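Local coordinates for sorbitol dehydrogenase (PDB 5ITG), which probably oxidises the sugar alcohol D-sorbitol to L-sorbose, with NADP as the likely hydride acceptor, at residues M128-G133 / S187-R192; M227-T232 / E258-W263. All blocks are in the same frame, centred on the assembly; numbering follows the deposited sequence.

Overall arrangement
Contact 1 and contact 2 both belong to the Rossmann-domain half of the chain, and their centres lie about 14 Å apart. In contact 1 two loops meet as they leave adjacent parallel strands; in contact 2 the chain running out of strand 226-228 lies antiparallel to residues 258-263, which link strand 255-258 to strand 263-266. The two touch chiefly at Cys188: its SG packs on Trp263 CZ2 at 3.7 Å and its carbonyl O faces Val228 CG2, also at 3.7 Å. Helix 288-312 approaches both, with Lys294 hydrogen-bonded to Val228 O and Arg192 lying against Glu291 and Ile295. No substrate is bound in this model, which captures the enzyme in its substrate-free state.

Contact 1. Residues M128-G133 / S187-R192; sequences MTITEG and SCDNLR
Where two neighbouring parallel strands of the Rossmann sheet end, Met128 (a selenomethionine) of strand 125-128 pairs with Ser187 of strand 184-187, and the last link is Cys188 N to Met128 O at 2.9 Å. Beyond it the regular strand pairing stops, and Asp189 ties the two chains with its carboxylate. Its CG stands anti to its own carbonyl carbon (chi1 -84°), a setting that carries both oxygens across to the other loop. OD2 takes Ile130 N at 2.9 Å on its syn lone pair, in a fairly straight bond of 163°. Thr131 N reaches OD1 at 2.8 Å from well above the carboxylate plane. Two successive amides thus hold the one group, and Tyr135 OH adds a third bond, to OD2; the same hydroxyl also bonds Ser187 OG. This clamp should fix the rotation of the carboxylate.

Thr129 turns its methyl, CG2, onto the Cys188 backbone, 3.5 Å from Cys188 O. That carbonyl oxygen is buried without a polar partner in the model, whereas Thr129 OG1 is hydrogen-bonded to His30. Farther out, Leu191 lays a branch, CD2, against the aliphatic base of Glu132, 3.6 Å from CB, and its side chain also touches Tyr135.

Loops leaving the C-terminal ends of adjacent parallel strands are where a Rossmann fold commonly builds its coenzyme and substrate site, and this pair, cross-tied by an aspartate, is consistent with a place on that edge.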
HETATM    1  N   MSE A 128       3.986  -2.408  12.041  1.00 20.46           N
HETATM    2  CA  MSE A 128       2.536  -2.525  12.025  1.00 20.69           C
HETATM    3  C   MSE A 128       1.885  -2.270  10.665  1.00 19.58           C
HETATM    4  O   MSE A 128       2.397  -1.517   9.839  1.00 19.94           O
HETATM    5  CB  MSE A 128       1.947  -1.544  13.043  1.00 21.77           C
HETATM    6  CG  MSE A 128       2.250  -0.090  12.699  1.00 25.03           C
HETATM    7 SE   MSE A 128       2.063   1.140  14.182  0.89 32.38          SE
HETATM    8  CE  MSE A 128       3.442   0.378  15.318  1.00 26.06           C
ATOM      9  N   THR A 129       0.754  -2.934  10.447  1.00 17.52           N
ATOM     10  CA  THR A 129      -0.064  -2.764   9.255  1.00 14.81           C
ATOM     11  C   THR A 129      -1.455  -2.838   9.872  1.00 16.54           C
ATOM     12  O   THR A 129      -1.993  -3.927  10.089  1.00 16.45           O
ATOM     13  CB  THR A 129       0.129  -3.894   8.184  1.00 14.38           C
ATOM     14  OG1 THR A 129       0.119  -5.183   8.807  1.00 16.57           O
ATOM     15  CG2 THR A 129       1.450  -3.699   7.415  1.00 14.66           C
ATOM     16  N   ILE A 130      -2.016  -1.672  10.182  1.00 17.10           N
ATOM     17  CA  ILE A 130      -3.328  -1.593  10.823  1.00 19.40           C
ATOM     18  C   ILE A 130      -4.319  -0.742  10.037  1.00 20.50           C
ATOM     19  O   ILE A 130      -5.383  -0.399  10.559  1.00 20.16           O
ATOM     20  CB  ILE A 130      -3.201  -0.979  12.233  1.00 17.41           C
ATOM     21  CG1 ILE A 130      -2.541   0.400  12.124  1.00 17.78           C
ATOM     22  CG2 ILE A 130      -2.378  -1.885  13.135  1.00 17.58           C
ATOM     23  CD1 ILE A 130      -2.341   1.109  13.447  1.00 19.36           C
ATOM     24  N   THR A 131      -3.959  -0.411   8.797  1.00 20.05           N
ATOM     25  CA  THR A 131      -4.768   0.420   7.899  1.00 21.84           C
ATOM     26  C   THR A 131      -4.768   1.857   8.400  1.00 23.32           C
ATOM     27  O   THR A 131      -4.472   2.108   9.567  1.00 21.85           O
ATOM     28  CB  THR A 131      -6.246  -0.053   7.800  1.00 23.86           C
ATOM     29  OG1 THR A 131      -6.967   0.349   8.973  1.00 22.31           O
ATOM     30  CG2 THR A 131      -6.317  -1.565   7.645  1.00 22.89           C
ATOM     31  N   GLU A 132      -5.106   2.798   7.525  1.00 23.84           N
ATOM     32  CA  GLU A 132      -5.128   4.201   7.913  1.00 26.38           C
ATOM     33  C   GLU A 132      -6.040   4.476   9.100  1.00 26.58           C
ATOM     34  O   GLU A 132      -5.657   5.187  10.028  1.00 26.91           O
ATOM     35  CB  GLU A 132      -5.564   5.089   6.751  1.00 27.81           C
ATOM     36  CG  GLU A 132      -5.653   6.554   7.148  1.00 31.99           C
ATOM     37  CD  GLU A 132      -6.003   7.468   5.998  1.00 36.15           C
ATOM     38  OE1 GLU A 132      -7.060   7.256   5.366  1.00 39.25           O
ATOM     39  OE2 GLU A 132      -5.225   8.408   5.730  1.00 37.87           O
ATOM     40  N   GLY A 133      -7.248   3.926   9.060  1.00 26.10           N
ATOM     41  CA  GLY A 133      -8.191   4.143  10.143  1.00 26.10           C
ATOM     42  C   GLY A 133      -7.630   3.693  11.475  1.00 25.95           C
ATOM     43  O   GLY A 133      -8.015   4.197  12.535  1.00 26.01           O
ATOM     44  N   SER A 187       6.023   1.816  10.564  1.00 17.85           N
ATOM     45  CA  SER A 187       4.747   1.615   9.897  1.00 16.55           C
ATOM     46  C   SER A 187       4.982   1.023   8.506  1.00 17.22           C
ATOM     47  O   SER A 187       5.870   1.469   7.773  1.00 16.19           O
ATOM     48  CB  SER A 187       4.012   2.944   9.759  1.00 16.73           C
ATOM     49  OG  SER A 187       2.849   2.798   8.967  1.00 17.88           O
ATOM     50  N   CYS A 188       4.215  -0.004   8.157  1.00 17.22           N
ATOM     51  CA  CYS A 188       4.320  -0.595   6.830  1.00 19.42           C
ATOM     52  C   CYS A 188       2.980  -0.485   6.112  1.00 20.14           C
ATOM     53  O   CYS A 188       2.688  -1.239   5.178  1.00 21.05           O
ATOM     54  CB  CYS A 188       4.782  -2.048   6.908  1.00 21.35           C
ATOM     55  SG  CYS A 188       6.557  -2.186   7.264  1.00 27.46           S
ATOM     56  N   ASP A 189       2.163   0.461   6.566  1.00 20.00           N
ATOM     57  CA  ASP A 189       0.873   0.730   5.940  1.00 21.13           C
ATOM     58  C   ASP A 189       1.140   1.628   4.737  1.00 22.52           C
ATOM     59  O   ASP A 189       2.064   2.444   4.763  1.00 19.97           O
ATOM     60  CB  ASP A 189      -0.059   1.447   6.913  1.00 22.18           C
ATOM     61  CG  ASP A 189      -0.789   0.485   7.834  1.00 22.36           C
ATOM     62  OD1 ASP A 189      -1.575  -0.329   7.320  1.00 23.90           O
ATOM     63  OD2 ASP A 189      -0.581   0.544   9.065  1.00 21.19           O
ATOM     64  N   ASN A 190       0.332   1.482   3.689  1.00 22.88           N
ATOM     65  CA  ASN A 190       0.495   2.270   2.467  1.00 24.55           C
ATOM     66  C   ASN A 190      -0.132   3.665   2.561  1.00 25.25           C
ATOM     67  O   ASN A 190      -1.218   3.918   2.031  1.00 25.25           O
ATOM     68  CB  ASN A 190      -0.102   1.509   1.277  1.00 27.40           C
ATOM     69  CG  ASN A 190       0.029   2.272  -0.031  1.00 29.12           C
ATOM     70  OD1 ASN A 190       1.122   2.684  -0.417  1.00 28.92           O
ATOM     71  ND2 ASN A 190      -1.092   2.464  -0.720  1.00 29.32           N
ATOM     72  N   LEU A 191       0.571   4.568   3.233  1.00 22.67           N
ATOM     73  CA  LEU A 191       0.110   5.934   3.409  1.00 23.75           C
ATOM     74  C   LEU A 191       1.273   6.865   3.106  1.00 21.61           C
ATOM     75  O   LEU A 191       2.430   6.496   3.288  1.00 21.99           O
ATOM     76  CB  LEU A 191      -0.342   6.157   4.856  1.00 23.72           C
ATOM     77  CG  LEU A 191      -1.364   5.167   5.418  1.00 27.31           C
ATOM     78  CD1 LEU A 191      -1.552   5.412   6.911  1.00 27.24           C
ATOM     79  CD2 LEU A 191      -2.682   5.326   4.673  1.00 27.59           C
ATOM     80  N   ARG A 192       0.974   8.075   2.657  1.00 22.77           N
ATOM     81  CA  ARG A 192       2.038   9.024   2.374  1.00 22.59           C
ATOM     82  C   ARG A 192       2.652   9.441   3.713  1.00 22.08           C
ATOM     83  O   ARG A 192       1.940   9.804   4.656  1.00 21.43           O
ATOM     84  CB  ARG A 192       1.468  10.208   1.598  1.00 25.39           C
ATOM     85  CG  ARG A 192       0.930   9.769   0.240  1.00 26.65           C
ATOM     86  CD  ARG A 192       0.122  10.851  -0.430  1.00 29.97           C
ATOM     87  NE  ARG A 192       0.943  11.990  -0.824  1.00 29.92           N
ATOM     88  CZ  ARG A 192       0.444  13.144  -1.246  1.00 29.20           C
ATOM     89  NH1 ARG A 192      -0.872  13.303  -1.324  1.00 26.24           N
ATOM     90  NH2 ARG A 192       1.256  14.136  -1.588  1.00 27.17           N
TER

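Contact 2. Residues M227-T232 / E258-W263; sequences MVDRIT and EDFHQW
Arg230 reaches across to the backbone of Glu258 and grips one carbonyl oxygen side-on: NE lies 2.9 Å and NH2 3.0 Å from Glu258 O, with that oxygen close to the guanidinium plane. The chain leaves with CG anti to the backbone N (chi1 -166°) and bends at chi3, which turns the NE edge toward the carbonyl. His261 runs alongside, pointing the same way; its CB sits over one guanidinium face, 3.7 Å from NE, while the imidazole is turned 49° from that plane. Glu86 pairs with NH2 in a salt bridge, and Phe43 makes a cation-pi contact. A leucine in place of Arg230 would probably leave Glu258 O without these two donors and Glu86 without this counter-charge.

Glu258 answers with its own side chain, which crosses Ile231 at a slant. OE2 receives Ile231 N at 2.9 Å in an almost straight bond, from above the carboxylate plane, and Glu258 N returns a bond to Ile231 O. Asp229 meets Phe260 nearly at right angles, carboxylate and ring planes 83° apart, with OD2 3.5 Å from CE2. A water donates to both this OD2 and Gln262 OE1, while Gln262 NE2 is hydrogen-bonded to Gln282. At the far end Val228 and Trp263 lie side by side, CG1 on CD1 at 3.7 Å, in a non-hydrogen-bonded antiparallel pair.

Helices pack round the contact: Arg360 of helix 350-361 bridges Asp229 and Glu258, Leu298 of helix 288-312 packs on Asp229, and Phe36 of helix 35-39 on Val228, while strand 263-266 continues the pairing with strand 226-228.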
HETATM    1  N   MSE A 227       8.065   3.557   1.858  1.00 15.00           N
HETATM    2  CA  MSE A 227       7.148   3.454   0.737  1.00 16.22           C
HETATM    3  C   MSE A 227       7.063   1.960   0.446  1.00 14.79           C
HETATM    4  O   MSE A 227       8.083   1.310   0.237  1.00 14.55           O
HETATM    5  CB  MSE A 227       7.718   4.208  -0.457  1.00 17.63           C
HETATM    6  CG  MSE A 227       6.682   4.687  -1.422  1.00 21.57           C
HETATM    7 SE   MSE A 227       7.306   4.303  -3.159  0.49 30.84          SE
HETATM    8  CE  MSE A 227       6.885   2.425  -3.028  1.00  2.92           C
ATOM      9  N   VAL A 228       5.859   1.403   0.451  1.00 14.28           N
ATOM     10  CA  VAL A 228       5.723  -0.032   0.232  1.00 16.00           C
ATOM     11  C   VAL A 228       4.783  -0.361  -0.925  1.00 18.80           C
ATOM     12  O   VAL A 228       3.826   0.365  -1.185  1.00 16.94           O
ATOM     13  CB  VAL A 228       5.200  -0.719   1.507  1.00 18.03           C
ATOM     14  CG1 VAL A 228       6.130  -0.400   2.687  1.00 17.65           C
ATOM     15  CG2 VAL A 228       3.774  -0.243   1.809  1.00 18.27           C
ATOM     16  N   ASP A 229       5.070  -1.455  -1.625  1.00 19.66           N
ATOM     17  CA  ASP A 229       4.232  -1.870  -2.743  1.00 24.11           C
ATOM     18  C   ASP A 229       3.928  -3.372  -2.576  1.00 25.27           C
ATOM     19  O   ASP A 229       3.971  -3.903  -1.469  1.00 32.82           O
ATOM     20  CB  ASP A 229       4.954  -1.599  -4.073  1.00 25.01           C
ATOM     21  CG  ASP A 229       4.006  -1.134  -5.186  1.00 26.60           C
ATOM     22  OD1 ASP A 229       2.794  -1.432  -5.120  1.00 23.54           O
ATOM     23  OD2 ASP A 229       4.479  -0.484  -6.147  1.00 27.32           O
ATOM     24  N   ARG A 230       3.596  -4.027  -3.674  1.00 24.22           N
ATOM     25  CA  ARG A 230       3.276  -5.457  -3.746  1.00 19.54           C
ATOM     26  C   ARG A 230       1.821  -5.843  -3.562  1.00 18.75           C
ATOM     27  O   ARG A 230       1.306  -5.946  -2.442  1.00 15.35           O
ATOM     28  CB  ARG A 230       4.135  -6.312  -2.807  1.00 17.26           C
ATOM     29  CG  ARG A 230       3.993  -7.789  -3.180  1.00 17.84           C
ATOM     30  CD  ARG A 230       4.994  -8.717  -2.519  1.00 19.41           C
ATOM     31  NE  ARG A 230       5.511  -9.661  -3.505  1.00 19.01           N
ATOM     32  CZ  ARG A 230       6.384 -10.630  -3.248  1.00 19.40           C
ATOM     33  NH1 ARG A 230       6.852 -10.811  -2.022  1.00 18.15           N
ATOM     34  NH2 ARG A 230       6.809 -11.403  -4.235  1.00 21.59           N
ATOM     35  N   ILE A 231       1.167  -6.072  -4.690  1.00 17.27           N
ATOM     36  CA  ILE A 231      -0.231  -6.464  -4.696  1.00 17.54           C
ATOM     37  C   ILE A 231      -0.349  -7.838  -4.060  1.00 17.48           C
ATOM     38  O   ILE A 231       0.297  -8.792  -4.492  1.00 16.04           O
ATOM     39  CB  ILE A 231      -0.777  -6.520  -6.133  1.00 21.14           C
ATOM     40  CG1 ILE A 231      -0.521  -5.181  -6.839  1.00 21.36           C
ATOM     41  CG2 ILE A 231      -2.262  -6.860  -6.115  1.00 21.10           C
ATOM     42  CD1 ILE A 231      -1.080  -3.979  -6.117  1.00 24.27           C
ATOM     43  N   THR A 232      -1.174  -7.922  -3.022  1.00 16.54           N
ATOM     44  CA  THR A 232      -1.405  -9.160  -2.290  1.00 19.24           C
ATOM     45  C   THR A 232      -2.909  -9.184  -2.034  1.00 20.58           C
ATOM     46  O   THR A 232      -3.376  -8.710  -1.001  1.00 20.50           O
ATOM     47  CB  THR A 232      -0.647  -9.142  -0.954  1.00 20.08           C
ATOM     48  OG1 THR A 232       0.721  -8.790  -1.202  1.00 18.02           O
ATOM     49  CG2 THR A 232      -0.704 -10.513  -0.283  1.00 17.16           C
ATOM     50  N   GLU A 258       2.090 -10.757  -6.293  1.00 16.57           N
ATOM     51  CA  GLU A 258       2.749 -10.596  -7.585  1.00 17.87           C
ATOM     52  C   GLU A 258       4.239 -10.766  -7.318  1.00 18.54           C
ATOM     53  O   GLU A 258       4.700 -10.568  -6.189  1.00 18.91           O
ATOM     54  CB  GLU A 258       2.472  -9.200  -8.168  1.00 18.48           C
ATOM     55  CG  GLU A 258       3.056  -8.052  -7.357  1.00 20.49           C
ATOM     56  CD  GLU A 258       2.740  -6.685  -7.948  1.00 22.77           C
ATOM     57  OE1 GLU A 258       2.630  -6.571  -9.189  1.00 21.97           O
ATOM     58  OE2 GLU A 258       2.620  -5.716  -7.168  1.00 21.40           O
ATOM     59  N   ASP A 259       4.995 -11.142  -8.340  1.00 18.53           N
ATOM     60  CA  ASP A 259       6.426 -11.316  -8.159  1.00 21.56           C
ATOM     61  C   ASP A 259       7.090  -9.979  -7.832  1.00 20.66           C
ATOM     62  O   ASP A 259       8.066  -9.938  -7.083  1.00 21.01           O
ATOM     63  CB  ASP A 259       7.055 -11.944  -9.413  1.00 23.56           C
ATOM     64  CG  ASP A 259       6.938 -11.063 -10.632  1.00 24.02           C
ATOM     65  OD1 ASP A 259       5.853 -10.489 -10.854  1.00 25.71           O
ATOM     66  OD2 ASP A 259       7.933 -10.959 -11.385  1.00 26.89           O
ATOM     67  N   PHE A 260       6.554  -8.888  -8.380  1.00 21.15           N
ATOM     68  CA  PHE A 260       7.106  -7.554  -8.120  1.00 19.13           C
ATOM     69  C   PHE A 260       6.960  -7.183  -6.653  1.00 18.98           C
ATOM     70  O   PHE A 260       5.957  -7.500  -6.020  1.00 16.86           O
ATOM     71  CB  PHE A 260       6.387  -6.480  -8.940  1.00 17.56           C
ATOM     72  CG  PHE A 260       6.835  -5.075  -8.611  1.00 17.58           C
ATOM     73  CD1 PHE A 260       7.915  -4.496  -9.278  1.00 18.82           C
ATOM     74  CD2 PHE A 260       6.208  -4.350  -7.595  1.00 17.09           C
ATOM     75  CE1 PHE A 260       8.366  -3.214  -8.940  1.00 17.13           C
ATOM     76  CE2 PHE A 260       6.653  -3.063  -7.249  1.00 15.39           C
ATOM     77  CZ  PHE A 260       7.734  -2.499  -7.924  1.00 16.83           C
ATOM     78  N   HIS A 261       7.958  -6.490  -6.119  1.00 17.55           N
ATOM     79  CA  HIS A 261       7.914  -6.056  -4.733  1.00 18.12           C
ATOM     80  C   HIS A 261       8.910  -4.930  -4.546  1.00 18.69           C
ATOM     81  O   HIS A 261       9.969  -4.908  -5.178  1.00 18.19           O
ATOM     82  CB  HIS A 261       8.220  -7.230  -3.789  1.00 19.18           C
ATOM     83  CG  HIS A 261       9.527  -7.910  -4.056  1.00 22.44           C
ATOM     84  ND1 HIS A 261      10.711  -7.505  -3.477  1.00 25.53           N
ATOM     85  CD2 HIS A 261       9.835  -8.976  -4.832  1.00 22.24           C
ATOM     86  CE1 HIS A 261      11.690  -8.294  -3.880  1.00 22.39           C
ATOM     87  NE2 HIS A 261      11.187  -9.195  -4.704  1.00 26.31           N
ATOM     88  N   GLN A 262       8.557  -3.970  -3.702  1.00 17.68           N
ATOM     89  CA  GLN A 262       9.443  -2.848  -3.461  1.00 17.53           C
ATOM     90  C   GLN A 262       9.270  -2.302  -2.063  1.00 16.46           C
ATOM     91  O   GLN A 262       8.156  -2.258  -1.532  1.00 16.08           O
ATOM     92  CB  GLN A 262       9.186  -1.733  -4.481  1.00 19.59           C
ATOM     93  CG  GLN A 262      10.010  -0.472  -4.242  1.00 20.02           C
ATOM     94  CD  GLN A 262      10.059   0.433  -5.464  1.00 22.57           C
ATOM     95  OE1 GLN A 262       9.075   0.564  -6.199  1.00 21.60           O
ATOM     96  NE2 GLN A 262      11.204   1.076  -5.678  1.00 21.91           N
ATOM     97  N   TRP A 263      10.380  -1.888  -1.470  1.00 14.20           N
ATOM     98  CA  TRP A 263      10.346  -1.313  -0.141  1.00 15.51           C
ATOM     99  C   TRP A 263      11.432  -0.259  -0.028  1.00 15.15           C
ATOM    100  O   TRP A 263      12.618  -0.573  -0.057  1.00 17.08           O
ATOM    101  CB  TRP A 263      10.556  -2.389   0.922  1.00 14.55           C
ATOM    102  CG  TRP A 263      10.255  -1.922   2.322  1.00 13.89           C
ATOM    103  CD1 TRP A 263       9.773  -0.702   2.697  1.00 14.59           C
ATOM    104  CD2 TRP A 263      10.409  -2.681   3.528  1.00 14.40           C
ATOM    105  NE1 TRP A 263       9.619  -0.651   4.067  1.00 15.72           N
ATOM    106  CE2 TRP A 263      10.003  -1.853   4.599  1.00 16.08           C
ATOM    107  CE3 TRP A 263      10.853  -3.981   3.808  1.00 16.62           C
ATOM    108  CZ2 TRP A 263      10.025  -2.285   5.927  1.00 17.69           C
ATOM    109  CZ3 TRP A 263      10.876  -4.410   5.131  1.00 17.32           C
ATOM    110  CH2 TRP A 263      10.464  -3.563   6.172  1.00 18.56           C
TER
HETATM  111  O   HOH W   1       6.496   1.238  -6.601  1.00 19.63           O